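PDB 6VSS: arginase, mitochondrial from Medicago truncatula, which hydrolyses L-arginine to urea and L-ornithine with two manganese ions per subunit, and also converts agmatine to putrescine. Local coordinates for residues Ala91-Ser96 / Arg111-Val116. Residues are numbered along the deposited sequence; the frame is centred on the assembly and turned at random.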
loop_
_atom_site.group_PDB
_atom_site.type_symbol
_atom_site.label_atom_id
_atom_site.label_comp_id
_atom_site.label_asym_id
_atom_site.label_seq_id
_atom_site.Cartn_x
_atom_site.Cartn_y
_atom_site.Cartn_z
ATOM N N ALA B 91 17.666 -9.404 -4.109
ATOM C CA ALA B 91 17.057 -10.119 -2.975
ATOM C C ALA B 91 17.897 -11.349 -2.591
ATOM O O ALA B 91 17.938 -11.662 -1.426
ATOM C CB ALA B 91 15.619 -10.440 -3.279
ATOM N N ILE B 92 18.559 -12.025 -3.534
ATOM C CA ILE B 92 19.425 -13.175 -3.185
ATOM C C ILE B 92 20.482 -12.682 -2.213
ATOM O O ILE B 92 20.824 -13.423 -1.289
ATOM C CB ILE B 92 20.090 -13.803 -4.416
ATOM C CG1 ILE B 92 19.086 -14.598 -5.237
ATOM C CG2 ILE B 92 21.260 -14.678 -4.019
ATOM C CD1 ILE B 92 19.622 -14.900 -6.646
ATOM N N TRP B 93 21.044 -11.526 -2.546
ATOM C CA TRP B 93 22.225 -10.929 -1.900
ATOM C C TRP B 93 21.722 -9.845 -0.917
ATOM O O TRP B 93 22.495 -8.972 -0.636
ATOM C CB TRP B 93 23.194 -10.540 -3.040
ATOM C CG TRP B 93 23.933 -11.738 -3.609
ATOM C CD1 TRP B 93 24.726 -12.556 -2.851
ATOM C CD2 TRP B 93 23.938 -12.344 -4.937
ATOM N NE1 TRP B 93 25.201 -13.620 -3.579
ATOM C CE2 TRP B 93 24.765 -13.503 -4.874
ATOM C CE3 TRP B 93 23.313 -12.078 -6.176
ATOM C CZ2 TRP B 93 25.020 -14.335 -5.980
ATOM C CZ3 TRP B 93 23.546 -12.906 -7.270
ATOM C CH2 TRP B 93 24.372 -14.036 -7.165
ATOM N N CYS B 94 20.520 -10.004 -0.291
ATOM C CA CYS B 94 19.784 -9.004 0.565
ATOM C C CYS B 94 20.194 -9.011 2.055
ATOM O O CYS B 94 20.316 -10.115 2.658
ATOM C CB CYS B 94 18.273 -9.249 0.556
ATOM S SG CYS B 94 17.330 -8.497 1.928
ATOM N N ASP B 95 20.281 -7.836 2.679
ATOM C CA ASP B 95 20.853 -7.663 4.046
ATOM C C ASP B 95 20.126 -8.440 5.159
ATOM O O ASP B 95 20.771 -8.699 6.189
ATOM C CB ASP B 95 20.996 -6.174 4.382
ATOM C CG ASP B 95 21.255 -5.877 5.849
ATOM O OD1 ASP B 95 20.392 -6.224 6.680
ATOM O OD2 ASP B 95 22.314 -5.291 6.147
ATOM N N SER B 96 18.848 -8.775 4.982
ATOM C CA SER B 96 18.006 -9.377 6.056
ATOM C C SER B 96 18.232 -10.907 6.144
ATOM O O SER B 96 17.813 -11.505 7.158
ATOM C CB SER B 96 16.516 -8.971 5.890
ATOM O OG SER B 96 15.816 -9.704 4.877
ATOM N N ARG B 111 31.196 -21.261 -6.146
ATOM C CA ARG B 111 31.004 -22.574 -6.789
ATOM C C ARG B 111 29.565 -23.018 -6.530
ATOM O O ARG B 111 29.090 -23.875 -7.196
ATOM C CB ARG B 111 32.022 -23.561 -6.223
ATOM C CG ARG B 111 33.465 -23.167 -6.490
ATOM C CD ARG B 111 34.408 -24.116 -5.763
ATOM N NE ARG B 111 34.250 -23.969 -4.326
ATOM C CZ ARG B 111 35.060 -24.497 -3.423
ATOM N NH1 ARG B 111 36.109 -25.212 -3.806
ATOM N NH2 ARG B 111 34.805 -24.314 -2.133
ATOM N N VAL B 112 28.912 -22.429 -5.549
ATOM C CA VAL B 112 27.486 -22.723 -5.257
ATOM C C VAL B 112 26.590 -21.883 -6.161
ATOM O O VAL B 112 25.589 -22.403 -6.639
ATOM C CB VAL B 112 27.179 -22.463 -3.782
ATOM C CG1 VAL B 112 25.717 -22.736 -3.506
ATOM C CG2 VAL B 112 28.090 -23.310 -2.918
ATOM N N ILE B 113 26.897 -20.607 -6.334
ATOM C CA ILE B 113 26.040 -19.735 -7.191
ATOM C C ILE B 113 26.848 -18.544 -7.687
ATOM O O ILE B 113 27.651 -17.988 -6.934
ATOM C CB ILE B 113 24.758 -19.321 -6.449
ATOM C CG1 ILE B 113 23.755 -18.710 -7.428
ATOM C CG2 ILE B 113 25.105 -18.376 -5.278
ATOM C CD1 ILE B 113 22.509 -18.236 -6.759
ATOM N N THR B 114 26.646 -18.188 -8.949
ATOM C CA THR B 114 27.354 -17.050 -9.539
ATOM C C THR B 114 26.406 -16.347 -10.517
ATOM O O THR B 114 25.610 -17.030 -11.179
ATOM C CB THR B 114 28.672 -17.573 -10.125
ATOM O OG1 THR B 114 29.498 -16.456 -10.395
ATOM C CG2 THR B 114 28.515 -18.291 -11.436
ATOM N N ASN B 115 26.602 -15.049 -10.710
ATOM C CA ASN B 115 25.859 -14.264 -11.722
ATOM C C ASN B 115 26.662 -14.220 -13.019
ATOM O O ASN B 115 27.807 -13.851 -12.955
ATOM C CB ASN B 115 25.587 -12.849 -11.238
ATOM C CG ASN B 115 24.705 -12.097 -12.216
ATOM O OD1 ASN B 115 23.854 -12.675 -12.909
ATOM N ND2 ASN B 115 24.915 -10.805 -12.313
ATOM N N VAL B 116 26.065 -14.518 -14.153
ATOM C CA VAL B 116 26.694 -14.285 -15.481
ATOM C C VAL B 116 26.181 -12.932 -15.977
ATOM O O VAL B 116 26.976 -11.995 -16.041
ATOM C CB VAL B 116 26.390 -15.419 -16.472
ATOM C CG1 VAL B 116 26.712 -15.021 -17.910
ATOM C CG2 VAL B 116 27.121 -16.700 -16.105
#
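Ile92, the last residue of helix 84-92, and Trp93 just after it reach across to Ile113 and Asn115 on an edge strand of the arginase alpha/beta fold. The two backbones stay well apart: the nearest CA atoms, those of Ile92 and Ile113, are 10.1 Å from each other. The gap is bridged mainly by side chains. Strand 113-118 is outermost in the parallel sheet of this chain and pairs with strand 63-69. Helix 84-92 packs over one side of that sheet, where Ile92 also touches Leu66. Trp93 is the first residue to leave helical geometry.

The contact is small and mostly apolar. The Trp93 indole extends toward the strand, its CG anti to the carbonyl carbon (chi1 -77°). Its six-membered ring brings CZ2 to 4.1 Å from Ile113 CG2. The methyl meets the ring obliquely, and the two side chains point in opposing directions as they pass. Further along the same ring, CH2 of Trp93 lies 4.3 Å from the backbone N of Asn115 and 4.4 Å from its CB. Ile113 has its other branch, CG1, anti to the backbone N (chi1 -167°), and this extended arm carries CD1 toward Ile92. Their CD1 methyls meet loosely at 4.4 Å. Ile92 also packs against Ala329 and Val332 of helix 323-339.

Asp95 and Ser96 belong to the L-ornithine binding site, but take no part in this packing. The chain turns after Trp93, and Ser96 N donates a nearly straight hydrogen bond to Cys94 SG (3.4 Å, 173°). Ser96 O bonds to His283 of a neighbouring subunit. Back at the helix end, Ile92 CG2 lies over the middle of one face of the Trp93 ring, 3.6 Å from its plane.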